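Local coordinates for fibronectin type III domain-containing protein (Simiduia agarivorans, PDB 6P2K), which probably hydrolyses beta-1,4-glucan backbones such as that of xyloglucan, as a family 74 glycoside hydrolase whose catalytic part is built of seven-bladed beta-propellers, at residues B[572-577]-B[620-625]; B[699-704]-B[773-778]. One frame throughout, in Å; residues are numbered along the deposited sequence.

Contact 1 of 2, residues B[572-577]-B[620-625]; sequences KIAPHP and VEAWAY
K572 and E621 meet across two strands that run the same way, their side chains slanting over one another until K572 NZ sits 2.9 Å from E621 OE2. The salt bridge is not made in the plane of the carboxylate: the ammonium comes down on OE2 from above, 57° out of that plane. CG anti to the backbone N (chi1 171°) and a bend at chi2 lead the lysine chain past V620, K572 CG lying 3.3 Å from V620 O. The other carboxylate oxygen, E621 OE1, accepts a hydrogen bond from G698 N, and so both ends of the group have a partner. The side chain of K572 also lies against D513, a zinc ligand whose OD2 takes the N-H of I573. With a leucine here, E621 OE2 would probably be left without the ammonium that meets it from the neighbouring strand, and the carboxylates of E621 and D513 would probably be less well balanced.

These are the first strands of two successive beta-propeller blades, 567-575 and 618-625. Each bonds into its own antiparallel sheet, and no backbone hydrogen bond joins the two segments; the axes of 572-575 and 620-625 come within 6.1 Å, 19° from parallel, and side chains fill the seam. A574 CB points into it between V620 and A622, with V620 CG1 at 4.0 Å and the methyl of A622 slightly farther. Farther along, where the chain has left the strand, the ring of P577 lies over the backbone joining W623 and A624, its CG 3.7 Å from W623 C. The same ring carbon reaches the methyl of A624, P577 CG to A624 CB being 4.0 Å. A water 2.6 Å from P575 O is at best weakly bonded to A622 O.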
loop_
_atom_site.group_PDB
_atom_site.type_symbol
_atom_site.label_atom_id
_atom_site.label_comp_id
_atom_site.label_asym_id
_atom_site.label_seq_id
_atom_site.Cartn_x
_atom_site.Cartn_y
_atom_site.Cartn_z
ATOM N N LYS B 572 4.998 37.248 20.949
ATOM C CA LYS B 572 5.755 36.855 19.772
ATOM C C LYS B 572 7.117 36.339 20.209
ATOM O O LYS B 572 7.758 36.927 21.083
ATOM C CB LYS B 572 5.924 38.022 18.790
ATOM C CG LYS B 572 6.894 37.723 17.661
ATOM C CD LYS B 572 6.484 38.383 16.359
ATOM C CE LYS B 572 7.333 37.866 15.205
ATOM N NZ LYS B 572 7.273 38.774 14.027
ATOM N N ILE B 573 7.545 35.237 19.603
ATOM C CA ILE B 573 8.869 34.670 19.817
ATOM C C ILE B 573 9.704 34.954 18.579
ATOM O O ILE B 573 9.265 34.685 17.454
ATOM C CB ILE B 573 8.805 33.161 20.102
ATOM C CG1 ILE B 573 7.983 32.888 21.363
ATOM C CG2 ILE B 573 10.203 32.589 20.242
ATOM C CD1 ILE B 573 7.743 31.408 21.618
ATOM N N ALA B 574 10.903 35.503 18.784
ATOM C CA ALA B 574 11.806 35.880 17.699
ATOM C C ALA B 574 13.130 35.152 17.889
ATOM O O ALA B 574 14.043 35.668 18.554
ATOM C CB ALA B 574 12.011 37.394 17.655
ATOM N N PRO B 575 13.277 33.952 17.332
ATOM C CA PRO B 575 14.566 33.259 17.415
ATOM C C PRO B 575 15.633 33.998 16.626
ATOM O O PRO B 575 15.357 34.639 15.609
ATOM C CB PRO B 575 14.276 31.880 16.806
ATOM C CG PRO B 575 12.775 31.752 16.821
ATOM C CD PRO B 575 12.269 33.150 16.622
ATOM N N HIS B 576 16.864 33.905 17.119
ATOM C CA HIS B 576 17.977 34.609 16.501
ATOM C C HIS B 576 18.170 34.113 15.069
ATOM O O HIS B 576 18.071 32.908 14.811
ATOM C CB HIS B 576 19.246 34.400 17.330
ATOM C CG HIS B 576 20.384 35.297 16.953
ATOM N ND1 HIS B 576 21.089 35.155 15.777
ATOM C CD2 HIS B 576 20.951 36.337 17.609
ATOM C CE1 HIS B 576 22.036 36.076 15.721
ATOM N NE2 HIS B 576 21.975 36.804 16.822
ATOM N N PRO B 577 18.430 35.008 14.111
ATOM C CA PRO B 577 18.430 34.582 12.702
ATOM C C PRO B 577 19.565 33.640 12.333
ATOM O O PRO B 577 19.412 32.862 11.381
ATOM C CB PRO B 577 18.529 35.910 11.934
ATOM C CG PRO B 577 19.112 36.877 12.913
ATOM C CD PRO B 577 18.569 36.468 14.248
ATOM N N VAL B 620 8.211 41.591 19.064
ATOM C CA VAL B 620 9.643 41.722 18.828
ATOM C C VAL B 620 9.988 40.926 17.576
ATOM O O VAL B 620 9.388 39.879 17.309
ATOM C CB VAL B 620 10.473 41.253 20.041
ATOM C CG1 VAL B 620 10.273 39.759 20.299
ATOM C CG2 VAL B 620 11.949 41.586 19.844
ATOM N N GLU B 621 10.930 41.443 16.790
ATOM C CA GLU B 621 11.413 40.771 15.592
ATOM C C GLU B 621 12.930 40.850 15.551
ATOM O O GLU B 621 13.510 41.898 15.845
ATOM C CB GLU B 621 10.835 41.398 14.315
ATOM C CG GLU B 621 11.186 40.657 13.025
ATOM C CD GLU B 621 10.088 39.721 12.554
ATOM O OE1 GLU B 621 9.318 40.128 11.654
ATOM O OE2 GLU B 621 10.000 38.585 13.074
ATOM N N ALA B 622 13.565 39.742 15.177
ATOM C CA ALA B 622 15.012 39.674 15.031
ATOM C C ALA B 622 15.340 39.154 13.641
ATOM O O ALA B 622 14.785 38.137 13.211
ATOM C CB ALA B 622 15.638 38.774 16.101
ATOM N N TRP B 623 16.232 39.847 12.940
ATOM C CA TRP B 623 16.606 39.447 11.590
ATOM C C TRP B 623 17.983 40.014 11.271
ATOM O O TRP B 623 18.502 40.878 11.983
ATOM C CB TRP B 623 15.558 39.898 10.566
ATOM C CG TRP B 623 15.626 41.347 10.186
ATOM C CD1 TRP B 623 16.228 41.872 9.081
ATOM C CD2 TRP B 623 15.054 42.454 10.897
ATOM N NE1 TRP B 623 16.073 43.237 9.061
ATOM C CE2 TRP B 623 15.355 43.620 10.164
ATOM C CE3 TRP B 623 14.319 42.573 12.082
ATOM C CZ2 TRP B 623 14.949 44.891 10.578
ATOM C CZ3 TRP B 623 13.918 43.835 12.494
ATOM C CH2 TRP B 623 14.236 44.978 11.742
ATOM N N ALA B 624 18.570 39.506 10.189
ATOM C CA ALA B 624 19.913 39.874 9.764
ATOM C C ALA B 624 19.870 40.492 8.374
ATOM O O ALA B 624 19.109 40.047 7.508
ATOM C CB ALA B 624 20.845 38.656 9.756
ATOM N N TYR B 625 20.695 41.515 8.164
ATOM C CA TYR B 625 20.793 42.150 6.852
ATOM C C TYR B 625 22.145 42.834 6.733
ATOM O O TYR B 625 22.443 43.752 7.506
ATOM C CB TYR B 625 19.661 43.154 6.636
ATOM C CG TYR B 625 19.842 44.001 5.396
ATOM C CD1 TYR B 625 19.884 43.416 4.136
ATOM C CD2 TYR B 625 19.976 45.382 5.485
ATOM C CE1 TYR B 625 20.053 44.186 2.995
ATOM C CE2 TYR B 625 20.143 46.161 4.351
ATOM C CZ TYR B 625 20.181 45.556 3.109
ATOM O OH TYR B 625 20.348 46.323 1.978
HETATM O O HOH W 1 13.353 35.104 14.036
#

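Contact 2 of 2, residues B[699-704]-B[773-778]; sequences AGNKIV and GMNMDP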
loop_
_atom_site.group_PDB
_atom_site.type_symbol
_atom_site.label_atom_id
_atom_site.label_comp_id
_atom_site.label_asym_id
_atom_site.label_seq_id
_atom_site.Cartn_x
_atom_site.Cartn_y
_atom_site.Cartn_z
ATOM N N ALA B 699 12.568 42.645 7.888
ATOM C CA ALA B 699 13.299 41.741 7.013
ATOM C C ALA B 699 14.096 42.578 6.027
ATOM O O ALA B 699 13.586 43.577 5.511
ATOM C CB ALA B 699 12.355 40.789 6.263
ATOM N N GLY B 700 15.339 42.172 5.779
ATOM C CA GLY B 700 16.182 42.921 4.861
ATOM C C GLY B 700 16.316 44.365 5.303
ATOM O O GLY B 700 16.628 44.661 6.462
ATOM N N ASN B 701 16.057 45.287 4.375
ATOM C CA ASN B 701 16.096 46.716 4.653
ATOM C C ASN B 701 14.706 47.300 4.888
ATOM O O ASN B 701 14.493 48.496 4.662
ATOM C CB ASN B 701 16.797 47.459 3.512
ATOM C CG ASN B 701 16.081 47.295 2.177
ATOM O OD1 ASN B 701 15.205 46.441 2.028
ATOM N ND2 ASN B 701 16.455 48.111 1.200
ATOM N N LYS B 702 13.754 46.485 5.341
ATOM C CA LYS B 702 12.367 46.914 5.458
ATOM C C LYS B 702 11.818 46.630 6.851
ATOM O O LYS B 702 12.073 45.570 7.435
ATOM C CB LYS B 702 11.486 46.228 4.405
ATOM C CG LYS B 702 11.868 46.540 2.962
ATOM C CD LYS B 702 11.566 47.987 2.593
ATOM C CE LYS B 702 12.172 48.343 1.243
ATOM N NZ LYS B 702 11.762 49.695 0.768
ATOM N N ILE B 703 11.055 47.591 7.371
ATOM C CA ILE B 703 10.333 47.471 8.634
ATOM C C ILE B 703 8.926 48.008 8.414
ATOM O O ILE B 703 8.743 49.026 7.738
ATOM C CB ILE B 703 11.041 48.237 9.773
ATOM C CG1 ILE B 703 12.440 47.675 10.017
ATOM C CG2 ILE B 703 10.220 48.188 11.055
ATOM C CD1 ILE B 703 13.334 48.600 10.813
ATOM N N VAL B 704 7.929 47.324 8.976
ATOM C CA VAL B 704 6.533 47.715 8.826
ATOM C C VAL B 704 5.866 47.716 10.196
ATOM O O VAL B 704 6.248 46.962 11.094
ATOM C CB VAL B 704 5.781 46.782 7.843
ATOM C CG1 VAL B 704 5.783 45.347 8.356
ATOM C CG2 VAL B 704 4.356 47.269 7.584
ATOM N N GLY B 773 11.772 47.847 -4.011
ATOM C CA GLY B 773 13.063 48.265 -3.493
ATOM C C GLY B 773 13.527 47.515 -2.268
ATOM O O GLY B 773 14.293 48.066 -1.468
ATOM N N MET B 774 13.083 46.274 -2.090
ATOM C CA MET B 774 13.532 45.445 -0.978
ATOM C C MET B 774 14.779 44.660 -1.365
ATOM O O MET B 774 14.883 44.146 -2.488
ATOM C CB MET B 774 12.418 44.485 -0.551
ATOM C CG MET B 774 12.715 43.728 0.721
ATOM S SD MET B 774 11.217 43.205 1.572
ATOM C CE MET B 774 11.918 42.458 3.040
ATOM N N ASN B 775 15.734 44.584 -0.436
ATOM C CA ASN B 775 16.935 43.780 -0.609
ATOM C C ASN B 775 17.135 42.857 0.582
ATOM O O ASN B 775 16.922 43.248 1.732
ATOM C CB ASN B 775 18.167 44.681 -0.831
ATOM C CG ASN B 775 18.015 45.573 -2.055
ATOM O OD1 ASN B 775 17.627 45.085 -3.116
ATOM N ND2 ASN B 775 18.319 46.862 -1.923
ATOM N N MET B 776 17.549 41.631 0.286
ATOM C CA MET B 776 17.655 40.568 1.266
ATOM C C MET B 776 19.071 40.023 1.249
ATOM O O MET B 776 19.770 40.105 0.233
ATOM C CB MET B 776 16.675 39.423 0.955
ATOM C CG MET B 776 15.221 39.816 0.904
ATOM S SD MET B 776 14.474 39.741 2.534
ATOM C CE MET B 776 14.643 37.990 2.872
ATOM N N ASP B 777 19.496 39.427 2.336
ATOM C CA ASP B 777 20.709 38.665 2.327
ATOM C C ASP B 777 20.334 37.397 1.559
ATOM O O ASP B 777 19.244 36.899 1.702
ATOM C CB ASP B 777 21.077 38.220 3.710
ATOM C CG ASP B 777 21.763 39.267 4.498
ATOM O OD1 ASP B 777 22.016 40.316 3.978
ATOM O OD2 ASP B 777 22.044 39.008 5.656
ATOM N N PRO B 778 21.229 36.869 0.730
ATOM C CA PRO B 778 20.836 35.633 0.056
ATOM C C PRO B 778 20.728 34.559 1.104
ATOM O O PRO B 778 21.576 34.451 1.963
ATOM C CB PRO B 778 22.000 35.361 -0.880
ATOM C CG PRO B 778 23.120 36.139 -0.325
ATOM C CD PRO B 778 22.500 37.375 0.225
#
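N701 and N775 bring together a tight hairpin turn and the C-terminal tail of the chain. A699 to K702 form a type II' beta turn linking strands 697-699 and 702-709 in one propeller blade, while 773-778 follow strand 765-770, which belongs to the blade completed by the N-terminal strand 7-8. The tail thus lies across the hairpin of the neighbouring blade.

The amide of N701 serves the tail twice. Its OD1 receives the backbone N-H of N775 at 3.1 Å, nearly straight at 170°, although the donor stands 47° above the carbonyl plane. Its ND2 turns to G773 O in a weak bond of 3.4 Å. With CG between the backbone N and the carbonyl carbon (chi1 61°), the amide faces the tail, where the bonds to N775 N and G773 O fix its rotation. The return bond, from N701 N to N775 O, is also weak. N775 O further meets the CA of G700 at 3.2 Å in a CA-H...O contact, close enough that a side chain at G700, on the carbon facing this oxygen, would run into it.

K702 NZ finds its partners beyond the two segments: T722 OG1 takes a hydrogen bond, and S772 O a weak one. Within the turn, K702 N donates to A699 O at 2.9 Å, and A699 N returns a bond to K702 O. M774 contributes no polar group from its side chain; its chain is extended beyond CG and slants across the lysine, with M774 SD 3.7 Å from K702 CG. F748, on strand 745-751, touches A699, K702 and M774 as well. The methionine's terminal methyl reaches A699 CB at 3.7 Å, and the same M774 CE lies 3.2 Å from A699 O.

Contacts 1 and 2 sit side by side, their centres 13 Å apart, with strand 618-625 common ground between them. Its indole makes the bridge: W623 NE1 lies 3.0 Å from G700 O, a probable hydrogen bond that gives the turn's carbonyl a partner. Just beyond, Y625 packs on the tail, its CE1 3.5 Å from N775 O. Three successive blades and the chain end are thereby tied together. The metal is near contact 1 alone: the side chain of K572 comes to about 6 Å from the zinc ion held by D405 and D513, whereas contact 2 lies away from the known zinc sites, at the C-terminal end of this construct.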